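Local coordinates for 350aa long hypothetical aspartate-semialdehyde dehydrogenase (Sulfolobus tokodaii, PDB 2EP5), which probably catalyses the NADP-dependent interconversion of malonyl-CoA and malonate semialdehyde, as a member of the aspartate-semialdehyde dehydrogenase family, at residues K4-L9 / D77-L82; H27-L32 / T340-K345; A108-M113 / L145-N150; C151-M156 / K210-L215. All blocks are in the same frame, centred on the assembly; numbering follows the deposited sequence.

Contact 1: K4-L9 / D77-L82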
loop_
_atom_site.group_PDB
_atom_site.type_symbol
_atom_site.label_atom_id
_atom_site.label_comp_id
_atom_site.label_asym_id
_atom_site.label_seq_id
_atom_site.Cartn_x
_atom_site.Cartn_y
_atom_site.Cartn_z
ATOM N N LYS A 4 28.871 -6.842 34.360
ATOM C CA LYS A 4 27.576 -6.339 33.943
ATOM C C LYS A 4 27.098 -5.067 34.634
ATOM O O LYS A 4 27.351 -4.852 35.813
ATOM C CB LYS A 4 26.521 -7.437 34.109
ATOM C CG LYS A 4 26.394 -8.365 32.902
ATOM C CD LYS A 4 27.681 -9.123 32.612
ATOM C CE LYS A 4 27.601 -9.884 31.287
ATOM N NZ LYS A 4 26.472 -10.858 31.224
ATOM N N ILE A 5 26.419 -4.222 33.867
ATOM C CA ILE A 5 25.839 -2.984 34.373
ATOM C C ILE A 5 24.338 -3.246 34.298
ATOM O O ILE A 5 23.793 -3.482 33.217
ATOM C CB ILE A 5 26.194 -1.767 33.481
ATOM C CG1 ILE A 5 27.666 -1.398 33.652
ATOM C CG2 ILE A 5 25.341 -0.573 33.857
ATOM C CD1 ILE A 5 28.629 -2.459 33.185
ATOM N N LYS A 6 23.677 -3.222 35.448
ATOM C CA LYS A 6 22.245 -3.483 35.509
ATOM C C LYS A 6 21.394 -2.295 35.079
ATOM O O LYS A 6 21.535 -1.193 35.604
ATOM C CB LYS A 6 21.875 -3.922 36.924
ATOM C CG LYS A 6 22.510 -5.250 37.305
ATOM C CD LYS A 6 22.171 -5.663 38.723
ATOM C CE LYS A 6 22.555 -7.118 38.962
ATOM N NZ LYS A 6 23.963 -7.422 38.554
ATOM N N VAL A 7 20.504 -2.525 34.121
ATOM C CA VAL A 7 19.641 -1.460 33.625
ATOM C C VAL A 7 18.153 -1.808 33.668
ATOM O O VAL A 7 17.768 -2.978 33.709
ATOM C CB VAL A 7 20.009 -1.085 32.167
ATOM C CG1 VAL A 7 21.496 -0.743 32.077
ATOM C CG2 VAL A 7 19.652 -2.232 31.213
ATOM N N SER A 8 17.317 -0.777 33.687
ATOM C CA SER A 8 15.874 -0.974 33.670
ATOM C C SER A 8 15.380 -0.203 32.447
ATOM O O SER A 8 16.092 0.654 31.929
ATOM C CB SER A 8 15.231 -0.425 34.942
ATOM O OG SER A 8 15.265 0.983 34.968
ATOM N N LEU A 9 14.173 -0.506 31.984
ATOM C CA LEU A 9 13.627 0.159 30.806
ATOM C C LEU A 9 12.200 0.667 30.995
ATOM O O LEU A 9 11.284 -0.118 31.258
ATOM C CB LEU A 9 13.677 -0.794 29.610
ATOM C CG LEU A 9 13.135 -0.284 28.266
ATOM C CD1 LEU A 9 13.985 0.884 27.769
ATOM C CD2 LEU A 9 13.132 -1.422 27.243
ATOM N N ASP A 77 17.841 -0.713 42.896
ATOM C CA ASP A 77 19.016 -1.534 42.633
ATOM C C ASP A 77 19.569 -1.413 41.212
ATOM O O ASP A 77 20.599 -2.009 40.897
ATOM C CB ASP A 77 18.729 -3.008 42.935
ATOM C CG ASP A 77 17.530 -3.541 42.177
ATOM O OD1 ASP A 77 17.327 -3.142 41.010
ATOM O OD2 ASP A 77 16.796 -4.377 42.745
ATOM N N VAL A 78 18.905 -0.639 40.356
ATOM C CA VAL A 78 19.379 -0.494 38.983
ATOM C C VAL A 78 20.526 0.504 38.871
ATOM O O VAL A 78 20.533 1.534 39.540
ATOM C CB VAL A 78 18.245 -0.043 38.031
ATOM C CG1 VAL A 78 18.753 -0.028 36.601
ATOM C CG2 VAL A 78 17.050 -0.976 38.157
ATOM N N ASP A 79 21.498 0.185 38.022
ATOM C CA ASP A 79 22.644 1.053 37.810
ATOM C C ASP A 79 22.264 2.255 36.957
ATOM O O ASP A 79 22.681 3.377 37.239
ATOM C CB ASP A 79 23.782 0.288 37.132
ATOM C CG ASP A 79 24.538 -0.608 38.096
ATOM O OD1 ASP A 79 25.060 -0.088 39.109
ATOM O OD2 ASP A 79 24.614 -1.828 37.837
ATOM N N VAL A 80 21.479 2.013 35.911
ATOM C CA VAL A 80 21.037 3.077 35.015
ATOM C C VAL A 80 19.617 2.813 34.538
ATOM O O VAL A 80 19.248 1.678 34.244
ATOM C CB VAL A 80 21.949 3.185 33.772
ATOM C CG1 VAL A 80 21.450 4.292 32.847
ATOM C CG2 VAL A 80 23.377 3.453 34.200
ATOM N N VAL A 81 18.813 3.861 34.477
ATOM C CA VAL A 81 17.446 3.723 34.014
ATOM C C VAL A 81 17.371 4.285 32.606
ATOM O O VAL A 81 17.745 5.436 32.373
ATOM C CB VAL A 81 16.465 4.501 34.889
ATOM C CG1 VAL A 81 15.046 4.270 34.395
ATOM C CG2 VAL A 81 16.600 4.068 36.335
ATOM N N LEU A 82 16.921 3.458 31.665
ATOM C CA LEU A 82 16.772 3.887 30.280
ATOM C C LEU A 82 15.287 4.171 30.097
ATOM O O LEU A 82 14.450 3.513 30.709
ATOM C CB LEU A 82 17.222 2.785 29.320
ATOM C CG LEU A 82 18.583 2.139 29.584
ATOM C CD1 LEU A 82 18.951 1.316 28.370
ATOM C CD2 LEU A 82 19.653 3.184 29.849
#
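Asp-79 grips the backbone of Lys-6, just ahead of the regular parallel pairing. Its CB lies against Lys-6 O and 3.7 Å from Ile-5 CG2; from there the side chain runs to CG and on to OD2, whose anti lone pair takes the Lys-6 backbone N-H at 2.9 Å. CG lies beside its own backbone N (chi1 -77°), which turns the carboxylate back toward Lys-6. Lys-6 O in turn receives two donors, Asp-79 N at 2.8 Å, tilted from the carbonyl plane, and Val-80 N at 3.2 Å, lying in it. Beyond, Ser-8 bonds to the partner strand through both its N, to Val-80 O, and its O, to Leu-82 N. Val-78 sets CG2 3.7 Å from Ser-8 CB, while CG1 lies against the backbone at Ser-8 N; an alanine here would probably open a gap beside that backbone and leave Ser-8 CB less closely packed. Ser-8 OG is buried without a polar partner, 3.3 Å from Val-81 CG1. On the other face, Val-7 and Leu-9 pack against Leu-82. Strand 5-10 sits between 30-36 and 80-83, giving the 3-2-1-4-5-6 order of a Rossmann-type domain, consistent with the NAD-binding family assignment.

Contact 2: H27-L32 / T340-K345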
loop_
_atom_site.group_PDB
_atom_site.type_symbol
_atom_site.label_atom_id
_atom_site.label_comp_id
_atom_site.label_asym_id
_atom_site.label_seq_id
_atom_site.Cartn_x
_atom_site.Cartn_y
_atom_site.Cartn_z
ATOM N N HIS A 27 23.087 -8.085 24.835
ATOM C CA HIS A 27 24.185 -7.149 25.052
ATOM C C HIS A 27 25.307 -7.727 25.916
ATOM O O HIS A 27 25.051 -8.428 26.891
ATOM C CB HIS A 27 23.677 -5.861 25.699
ATOM C CG HIS A 27 24.670 -4.741 25.649
ATOM N ND1 HIS A 27 24.601 -3.727 24.719
ATOM C CD2 HIS A 27 25.796 -4.516 26.368
ATOM C CE1 HIS A 27 25.641 -2.927 24.865
ATOM N NE2 HIS A 27 26.384 -3.384 25.858
ATOM N N PRO A 28 26.571 -7.432 25.562
ATOM C CA PRO A 28 27.764 -7.900 26.282
ATOM C C PRO A 28 27.775 -7.612 27.791
ATOM O O PRO A 28 27.926 -8.533 28.591
ATOM C CB PRO A 28 28.904 -7.183 25.558
ATOM C CG PRO A 28 28.410 -7.112 24.166
ATOM C CD PRO A 28 26.958 -6.719 24.329
ATOM N N TYR A 29 27.627 -6.345 28.179
ATOM C CA TYR A 29 27.642 -5.985 29.599
ATOM C C TYR A 29 26.394 -5.307 30.170
ATOM O O TYR A 29 26.241 -5.225 31.386
ATOM C CB TYR A 29 28.866 -5.122 29.923
ATOM C CG TYR A 29 29.114 -3.979 28.972
ATOM C CD1 TYR A 29 29.814 -4.178 27.784
ATOM C CD2 TYR A 29 28.673 -2.690 29.269
ATOM C CE1 TYR A 29 30.072 -3.121 26.919
ATOM C CE2 TYR A 29 28.925 -1.627 28.410
ATOM C CZ TYR A 29 29.625 -1.849 27.242
ATOM O OH TYR A 29 29.902 -0.797 26.400
ATOM N N LEU A 30 25.513 -4.810 29.309
ATOM C CA LEU A 30 24.284 -4.171 29.772
ATOM C C LEU A 30 23.261 -5.271 30.058
ATOM O O LEU A 30 22.781 -5.924 29.138
ATOM C CB LEU A 30 23.753 -3.215 28.697
ATOM C CG LEU A 30 23.972 -1.702 28.835
ATOM C CD1 LEU A 30 25.286 -1.394 29.521
ATOM C CD2 LEU A 30 23.909 -1.066 27.454
ATOM N N GLU A 31 22.936 -5.474 31.331
ATOM C CA GLU A 31 21.986 -6.508 31.735
ATOM C C GLU A 31 20.613 -5.958 32.111
ATOM O O GLU A 31 20.426 -5.399 33.198
ATOM C CB GLU A 31 22.553 -7.309 32.911
ATOM C CG GLU A 31 21.594 -8.354 33.489
ATOM C CD GLU A 31 22.263 -9.276 34.504
ATOM O OE1 GLU A 31 23.029 -8.776 35.357
ATOM O OE2 GLU A 31 22.016 -10.503 34.455
ATOM N N LEU A 32 19.654 -6.134 31.210
ATOM C CA LEU A 32 18.296 -5.665 31.431
ATOM C C LEU A 32 17.633 -6.547 32.480
ATOM O O LEU A 32 17.383 -7.736 32.243
ATOM C CB LEU A 32 17.507 -5.706 30.120
ATOM C CG LEU A 32 16.025 -5.335 30.185
ATOM C CD1 LEU A 32 15.868 -3.926 30.747
ATOM C CD2 LEU A 32 15.413 -5.443 28.789
ATOM N N THR A 340 24.587 5.619 23.853
ATOM C CA THR A 340 24.905 6.712 24.759
ATOM C C THR A 340 25.382 6.139 26.080
ATOM O O THR A 340 26.343 6.638 26.663
ATOM C CB THR A 340 23.685 7.633 24.988
ATOM O OG1 THR A 340 23.304 8.232 23.741
ATOM C CG2 THR A 340 24.026 8.740 25.985
ATOM N N VAL A 341 24.720 5.081 26.549
ATOM C CA VAL A 341 25.123 4.446 27.803
ATOM C C VAL A 341 26.526 3.845 27.650
ATOM O O VAL A 341 27.369 3.986 28.540
ATOM C CB VAL A 341 24.148 3.313 28.243
ATOM C CG1 VAL A 341 24.624 2.712 29.557
ATOM C CG2 VAL A 341 22.737 3.858 28.409
ATOM N N GLU A 342 26.782 3.190 26.520
ATOM C CA GLU A 342 28.101 2.594 26.302
ATOM C C GLU A 342 29.190 3.670 26.400
ATOM O O GLU A 342 30.218 3.473 27.051
ATOM C CB GLU A 342 28.166 1.903 24.934
ATOM C CG GLU A 342 26.972 1.002 24.650
ATOM C CD GLU A 342 27.122 0.178 23.378
ATOM O OE1 GLU A 342 27.832 0.611 22.449
ATOM O OE2 GLU A 342 26.511 -0.906 23.302
ATOM N N VAL A 343 28.956 4.810 25.759
ATOM C CA VAL A 343 29.916 5.906 25.790
ATOM C C VAL A 343 30.162 6.385 27.227
ATOM O O VAL A 343 31.305 6.602 27.629
ATOM C CB VAL A 343 29.420 7.109 24.949
ATOM C CG1 VAL A 343 30.322 8.311 25.186
ATOM C CG2 VAL A 343 29.389 6.742 23.466
ATOM N N MET A 344 29.080 6.554 27.983
ATOM C CA MET A 344 29.164 7.011 29.364
ATOM C C MET A 344 30.038 6.076 30.196
ATOM O O MET A 344 30.840 6.529 31.010
ATOM C CB MET A 344 27.761 7.107 29.975
ATOM C CG MET A 344 26.912 8.256 29.439
ATOM S SD MET A 344 25.196 8.203 30.014
ATOM C CE MET A 344 25.331 8.933 31.642
ATOM N N LYS A 345 29.887 4.770 29.993
ATOM C CA LYS A 345 30.702 3.808 30.725
ATOM C C LYS A 345 32.155 4.006 30.289
ATOM O O LYS A 345 33.065 4.059 31.116
ATOM C CB LYS A 345 30.241 2.377 30.422
ATOM C CG LYS A 345 31.096 1.284 31.061
ATOM C CD LYS A 345 31.064 1.353 32.581
ATOM C CE LYS A 345 31.972 0.294 33.209
ATOM N NZ LYS A 345 31.920 0.309 34.701
#
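The ring of Tyr-29 reaches across to the C-terminal helix, where its OH lies 3.5 Å from Glu-342 CB and Lys-345 CG approaches obliquely at 4.5 Å from CE2. The edge of the His-27 imidazole points at one face of the Tyr-29 ring, near its centre. The imidazole is itself layered between neighbours in the chain: Pro-28 CD sits above one face and Leu-30 CB above the opposite one, both displaced toward the rim. At its edge, near the ring plane, lies the carboxylate of Glu-342, turned 65° from that plane; how the two groups meet is not settled by the model. Tyr-29 CG stands between the backbone N and the carbonyl carbon (chi1 47°), and from there the ring extends to the base of the glutamate, the two side chains meeting at about a right angle. Deeper in, Leu-30 CD1 meets Val-341 CG1 at 4.2 Å, one turn of helix before Lys-345, and Ile-338 of the same helix touches both His-27 and Leu-30. Helix 334-347 thus packs on the start of strand 30-36 through mixed chemistry: an apolar leucine-valine pair inside, a tyrosine hydroxyl against the aliphatic base of a glutamate, and a buried carboxylate beside two rings. Glu-342 extends beyond CG, and its OE2 is held by Thr-279 OG1, outside the two segments, which ties this polar end to a further part of the chain.

Contact 3: A108-M113 / L145-N150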
loop_
_atom_site.group_PDB
_atom_site.type_symbol
_atom_site.label_atom_id
_atom_site.label_comp_id
_atom_site.label_asym_id
_atom_site.label_seq_id
_atom_site.Cartn_x
_atom_site.Cartn_y
_atom_site.Cartn_z
ATOM N N ALA A 108 12.868 10.467 25.227
ATOM C CA ALA A 108 11.603 11.208 25.199
ATOM C C ALA A 108 11.951 12.696 25.157
ATOM O O ALA A 108 12.964 13.115 25.710
ATOM C CB ALA A 108 10.775 10.898 26.435
ATOM N N SER A 109 11.097 13.489 24.520
ATOM C CA SER A 109 11.321 14.931 24.348
ATOM C C SER A 109 11.516 15.873 25.555
ATOM O O SER A 109 12.316 16.807 25.481
ATOM C CB SER A 109 10.216 15.495 23.458
ATOM O OG SER A 109 8.960 15.312 24.067
ATOM N N PRO A 110 10.792 15.663 26.667
ATOM C CA PRO A 110 10.979 16.570 27.811
ATOM C C PRO A 110 12.439 16.763 28.248
ATOM O O PRO A 110 13.197 15.798 28.355
ATOM C CB PRO A 110 10.127 15.924 28.901
ATOM C CG PRO A 110 8.999 15.312 28.108
ATOM C CD PRO A 110 9.745 14.668 26.955
ATOM N N PHE A 111 12.823 18.019 28.474
ATOM C CA PHE A 111 14.174 18.371 28.906
ATOM C C PHE A 111 15.249 18.365 27.817
ATOM O O PHE A 111 16.359 18.844 28.048
ATOM C CB PHE A 111 14.638 17.444 30.035
ATOM C CG PHE A 111 13.882 17.616 31.318
ATOM C CD1 PHE A 111 13.988 18.797 32.050
ATOM C CD2 PHE A 111 13.062 16.595 31.798
ATOM C CE1 PHE A 111 13.287 18.962 33.246
ATOM C CE2 PHE A 111 12.358 16.746 32.989
ATOM C CZ PHE A 111 12.471 17.937 33.717
ATOM N N ARG A 112 14.940 17.832 26.636
ATOM C CA ARG A 112 15.945 17.766 25.573
ATOM C C ARG A 112 16.672 19.081 25.332
ATOM O O ARG A 112 17.860 19.090 25.003
ATOM C CB ARG A 112 15.320 17.313 24.258
ATOM C CG ARG A 112 15.164 15.822 24.100
ATOM C CD ARG A 112 14.633 15.545 22.702
ATOM N NE ARG A 112 14.112 14.197 22.517
ATOM C CZ ARG A 112 13.151 13.911 21.646
ATOM N NH1 ARG A 112 12.625 14.882 20.907
ATOM N NH2 ARG A 112 12.716 12.666 21.508
ATOM N N MET A 113 15.961 20.189 25.497
ATOM C CA MET A 113 16.554 21.496 25.273
ATOM C C MET A 113 16.934 22.232 26.564
ATOM O O MET A 113 17.190 23.436 26.547
ATOM C CB MET A 113 15.613 22.347 24.413
ATOM C CG MET A 113 15.391 21.795 22.998
ATOM S SD MET A 113 16.930 21.565 22.028
ATOM C CE MET A 113 17.400 23.285 21.679
ATOM N N LEU A 145 20.576 13.209 34.515
ATOM C CA LEU A 145 19.664 13.109 33.382
ATOM C C LEU A 145 20.379 13.415 32.072
ATOM O O LEU A 145 21.063 14.441 31.939
ATOM C CB LEU A 145 18.476 14.060 33.544
ATOM C CG LEU A 145 17.460 13.993 32.399
ATOM C CD1 LEU A 145 16.874 12.600 32.325
ATOM C CD2 LEU A 145 16.354 15.003 32.609
ATOM N N VAL A 146 20.228 12.504 31.112
ATOM C CA VAL A 146 20.825 12.647 29.786
ATOM C C VAL A 146 19.707 12.434 28.768
ATOM O O VAL A 146 18.816 11.609 28.970
ATOM C CB VAL A 146 21.950 11.602 29.543
ATOM C CG1 VAL A 146 22.529 11.774 28.139
ATOM C CG2 VAL A 146 23.057 11.766 30.592
ATOM N N LYS A 147 19.741 13.181 27.678
ATOM C CA LYS A 147 18.699 13.044 26.683
ATOM C C LYS A 147 19.213 12.708 25.299
ATOM O O LYS A 147 20.375 12.939 24.973
ATOM C CB LYS A 147 17.867 14.325 26.636
ATOM C CG LYS A 147 16.872 14.454 27.783
ATOM C CD LYS A 147 15.701 13.490 27.593
ATOM C CE LYS A 147 14.783 13.472 28.798
ATOM N NZ LYS A 147 13.472 12.847 28.484
ATOM N N ASN A 148 18.333 12.129 24.496
ATOM C CA ASN A 148 18.640 11.774 23.119
ATOM C C ASN A 148 17.651 12.578 22.288
ATOM O O ASN A 148 16.517 12.810 22.709
ATOM C CB ASN A 148 18.454 10.274 22.897
ATOM C CG ASN A 148 19.515 9.457 23.598
ATOM O OD1 ASN A 148 19.219 8.628 24.458
ATOM N ND2 ASN A 148 20.768 9.695 23.237
ATOM N N PRO A 149 18.063 13.013 21.096
ATOM C CA PRO A 149 17.172 13.806 20.248
ATOM C C PRO A 149 16.076 13.089 19.474
ATOM O O PRO A 149 16.009 11.860 19.419
ATOM C CB PRO A 149 18.150 14.511 19.310
ATOM C CG PRO A 149 19.190 13.448 19.091
ATOM C CD PRO A 149 19.405 12.901 20.497
ATOM N N ASN A 150 15.209 13.904 18.885
ATOM C CA ASN A 150 14.123 13.446 18.036
ATOM C C ASN A 150 14.779 12.575 16.955
ATOM O O ASN A 150 15.845 12.924 16.432
ATOM C CB ASN A 150 13.419 14.677 17.438
ATOM C CG ASN A 150 12.661 14.373 16.162
ATOM O OD1 ASN A 150 13.217 14.453 15.063
ATOM N ND2 ASN A 150 11.386 14.023 16.299
#
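Lys-147 drives its ammonium group into the turn at 108-113, where NZ donates to Ala-108 O at 2.8 Å from well above the carbonyl plane. The chain bends at chi2 (-73°) to get there, and Pro-110 O lies 3.0 Å from the same NZ. That nitrogen also forms a salt bridge with Glu-94 and a hydrogen bond with Ser-106 OG, so the buried charge is answered from several directions. The second polar link is a weak bond, Arg-112 NE to Asn-148 O, 2.8 Å long but bent to 119°. Extended from CG to NE, the arginine lays its guanidinium flat between Pro-149 C and Asn-150 N over one face and Ser-109 CA over the other. Its NH1 forms a salt bridge with Glu-211, and NH2 bonds to Asn-107 O. A leucine in its place would probably leave the Glu-211 carboxylate without its positive mate and Asn-107 O without this donor. Around this polar core, Arg-112 CG packs 4.0 Å from Lys-147 CB, the two side chains crossing at about a right angle. Farther out, Phe-111 CD2 meets Leu-145 CD2 at 3.7 Å. A type II beta turn from Ser-109 to Arg-112, closed by Arg-112 N to Ser-109 O, shapes the loop. Asn-150 is the N-cap of the helix that starts at the predicted nucleophile Cys-151: its OD1 caps Ala-153 N, and its ND2 is hydrogen-bonded to Glu-204. The loop packs beside the C-terminal end of strand 144-147, with helix 87-99 against Ala-108 and Phe-111 and helix 204-215 against Pro-149 and Asn-150.

Contact 4: C151-M156 / K210-L215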
loop_
_atom_site.group_PDB
_atom_site.type_symbol
_atom_site.label_atom_id
_atom_site.label_comp_id
_atom_site.label_asym_id
_atom_site.label_seq_id
_atom_site.Cartn_x
_atom_site.Cartn_y
_atom_site.Cartn_z
ATOM N N CYS A 151 14.156 11.443 16.638
ATOM C CA CYS A 151 14.707 10.517 15.647
ATOM C C CYS A 151 15.138 11.179 14.341
ATOM O O CYS A 151 16.231 10.915 13.834
ATOM C CB CYS A 151 13.712 9.376 15.371
ATOM S SG CYS A 151 11.998 9.874 15.088
ATOM N N THR A 152 14.294 12.052 13.806
ATOM C CA THR A 152 14.612 12.737 12.561
ATOM C C THR A 152 15.825 13.647 12.752
ATOM O O THR A 152 16.711 13.709 11.897
ATOM C CB THR A 152 13.426 13.586 12.081
ATOM O OG1 THR A 152 12.239 12.784 12.086
ATOM C CG2 THR A 152 13.682 14.108 10.669
ATOM N N ALA A 153 15.852 14.354 13.878
ATOM C CA ALA A 153 16.955 15.248 14.190
ATOM C C ALA A 153 18.240 14.439 14.249
ATOM O O ALA A 153 19.266 14.830 13.677
ATOM C CB ALA A 153 16.710 15.931 15.531
ATOM N N ALA A 154 18.177 13.309 14.953
ATOM C CA ALA A 154 19.326 12.426 15.098
ATOM C C ALA A 154 19.868 12.040 13.726
ATOM O O ALA A 154 21.069 12.129 13.474
ATOM C CB ALA A 154 18.926 11.178 15.863
ATOM N N ILE A 155 18.974 11.621 12.838
ATOM C CA ILE A 155 19.378 11.215 11.503
ATOM C C ILE A 155 19.971 12.382 10.708
ATOM O O ILE A 155 21.041 12.257 10.113
ATOM C CB ILE A 155 18.176 10.587 10.741
ATOM C CG1 ILE A 155 17.716 9.319 11.480
ATOM C CG2 ILE A 155 18.577 10.244 9.300
ATOM C CD1 ILE A 155 16.426 8.708 10.956
ATOM N N MET A 156 19.283 13.520 10.714
ATOM C CA MET A 156 19.748 14.702 9.989
ATOM C C MET A 156 21.100 15.241 10.464
ATOM O O MET A 156 21.890 15.744 9.662
ATOM C CB MET A 156 18.719 15.825 10.103
ATOM C CG MET A 156 17.353 15.504 9.536
ATOM S SD MET A 156 17.402 14.894 7.837
ATOM C CE MET A 156 16.260 13.484 7.980
ATOM N N LYS A 210 15.508 23.295 16.202
ATOM C CA LYS A 210 16.108 23.628 17.488
ATOM C C LYS A 210 17.114 22.590 17.974
ATOM O O LYS A 210 18.249 22.930 18.325
ATOM C CB LYS A 210 15.021 23.822 18.547
ATOM C CG LYS A 210 14.085 24.985 18.258
ATOM C CD LYS A 210 13.153 25.257 19.443
ATOM C CE LYS A 210 12.120 26.331 19.099
ATOM N NZ LYS A 210 12.765 27.546 18.513
ATOM N N GLU A 211 16.703 21.325 17.997
ATOM C CA GLU A 211 17.585 20.256 18.460
ATOM C C GLU A 211 18.860 20.157 17.638
ATOM O O GLU A 211 19.926 19.859 18.167
ATOM C CB GLU A 211 16.846 18.918 18.449
ATOM C CG GLU A 211 15.873 18.768 19.601
ATOM C CD GLU A 211 15.099 17.460 19.550
ATOM O OE1 GLU A 211 15.701 16.422 19.208
ATOM O OE2 GLU A 211 13.894 17.473 19.865
ATOM N N LEU A 212 18.753 20.411 16.342
ATOM C CA LEU A 212 19.923 20.362 15.470
ATOM C C LEU A 212 20.933 21.428 15.940
ATOM O O LEU A 212 22.151 21.254 15.820
ATOM C CB LEU A 212 19.484 20.618 14.025
ATOM C CG LEU A 212 19.970 19.681 12.909
ATOM C CD1 LEU A 212 19.866 18.233 13.329
ATOM C CD2 LEU A 212 19.151 19.943 11.658
ATOM N N THR A 213 20.410 22.523 16.490
ATOM C CA THR A 213 21.235 23.620 17.001
ATOM C C THR A 213 22.083 23.191 18.208
ATOM O O THR A 213 23.237 23.614 18.361
ATOM C CB THR A 213 20.342 24.818 17.405
ATOM O OG1 THR A 213 19.992 25.567 16.234
ATOM C CG2 THR A 213 21.044 25.706 18.377
ATOM N N LYS A 214 21.513 22.346 19.062
ATOM C CA LYS A 214 22.224 21.866 20.240
ATOM C C LYS A 214 23.149 20.696 19.909
ATOM O O LYS A 214 24.255 20.608 20.432
ATOM C CB LYS A 214 21.228 21.445 21.315
ATOM C CG LYS A 214 21.866 21.119 22.651
ATOM C CD LYS A 214 20.792 20.855 23.697
ATOM C CE LYS A 214 21.396 20.592 25.062
ATOM N NZ LYS A 214 20.327 20.458 26.083
ATOM N N LEU A 215 22.695 19.798 19.042
ATOM C CA LEU A 215 23.505 18.646 18.651
ATOM C C LEU A 215 24.814 19.071 18.000
ATOM O O LEU A 215 25.852 18.430 18.194
ATOM C CB LEU A 215 22.727 17.762 17.683
ATOM C CG LEU A 215 21.533 17.045 18.313
ATOM C CD1 LEU A 215 20.676 16.419 17.220
ATOM C CD2 LEU A 215 22.034 15.998 19.313
#
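Ala-153 is where helix 151-156 meets helix 210-215, two turns of different helices whose axes approach to 9.4 Å and cross at -46°. Cys-151, the predicted acyl-thioester nucleophile, opens the first segment with its CB directed away from the partner helix, and its side chain touches His-244, the predicted proton acceptor. Thr-152 follows on the active-site flank, bonded through OG1 to Glu-204. Then comes Ala-153, its methyl group directed at the other helix: CB lies 3.8 Å from Glu-211 OE1 and 4.3 Å from Leu-215 CD1. Such a small side chain brings the backbones close, with Ala-153 CA 6.0 Å from Leu-212 CA. Its carbonyl oxygen also takes part, with Leu-212 CD1 at 3.5 Å, a van der Waals touch. One turn on from Thr-152, Met-156 offers CB to the same leucine methyl, 4.2 Å from Leu-212 CD1, before its chain bends at chi2 and chi3 and leads its end away toward Thr-176 and Ile-248. No hydrogen bond links the two segments. Glu-211 keeps CG beside its backbone N (chi1 -76°) and extends beyond it to the N-terminal end of helix 151-160, where OE1 accepts from Asn-150 N, just outside this pair of segments. Helix 151-160 lies between helix 204-215, met through Ala-153 and Met-156, and strands 171-178 and 244-251, reached by Thr-152 and Met-156.

In the fold
From the N terminus, strand 5-10 enters contact 1, which closes when the chain returns at 77-82. Segment 27-32 has been passed meanwhile, and its partner is the C-terminal helix, so contacts 1 and 2 cross; they touch where strands 5-10 and 30-36 pair. After contact 1, contact 3 closes a span of 31 residues and contact 4 one of 53; both fall within the long span between the segments of contact 2. Contact 3 touches contact 2 where Asn-148 meets Thr-340, and touches contact 4 where Asn-150 meets Glu-211. Together they tie the parallel nucleotide-binding sheet to the terminal helix and to the helices beside the predicted catalytic cysteine.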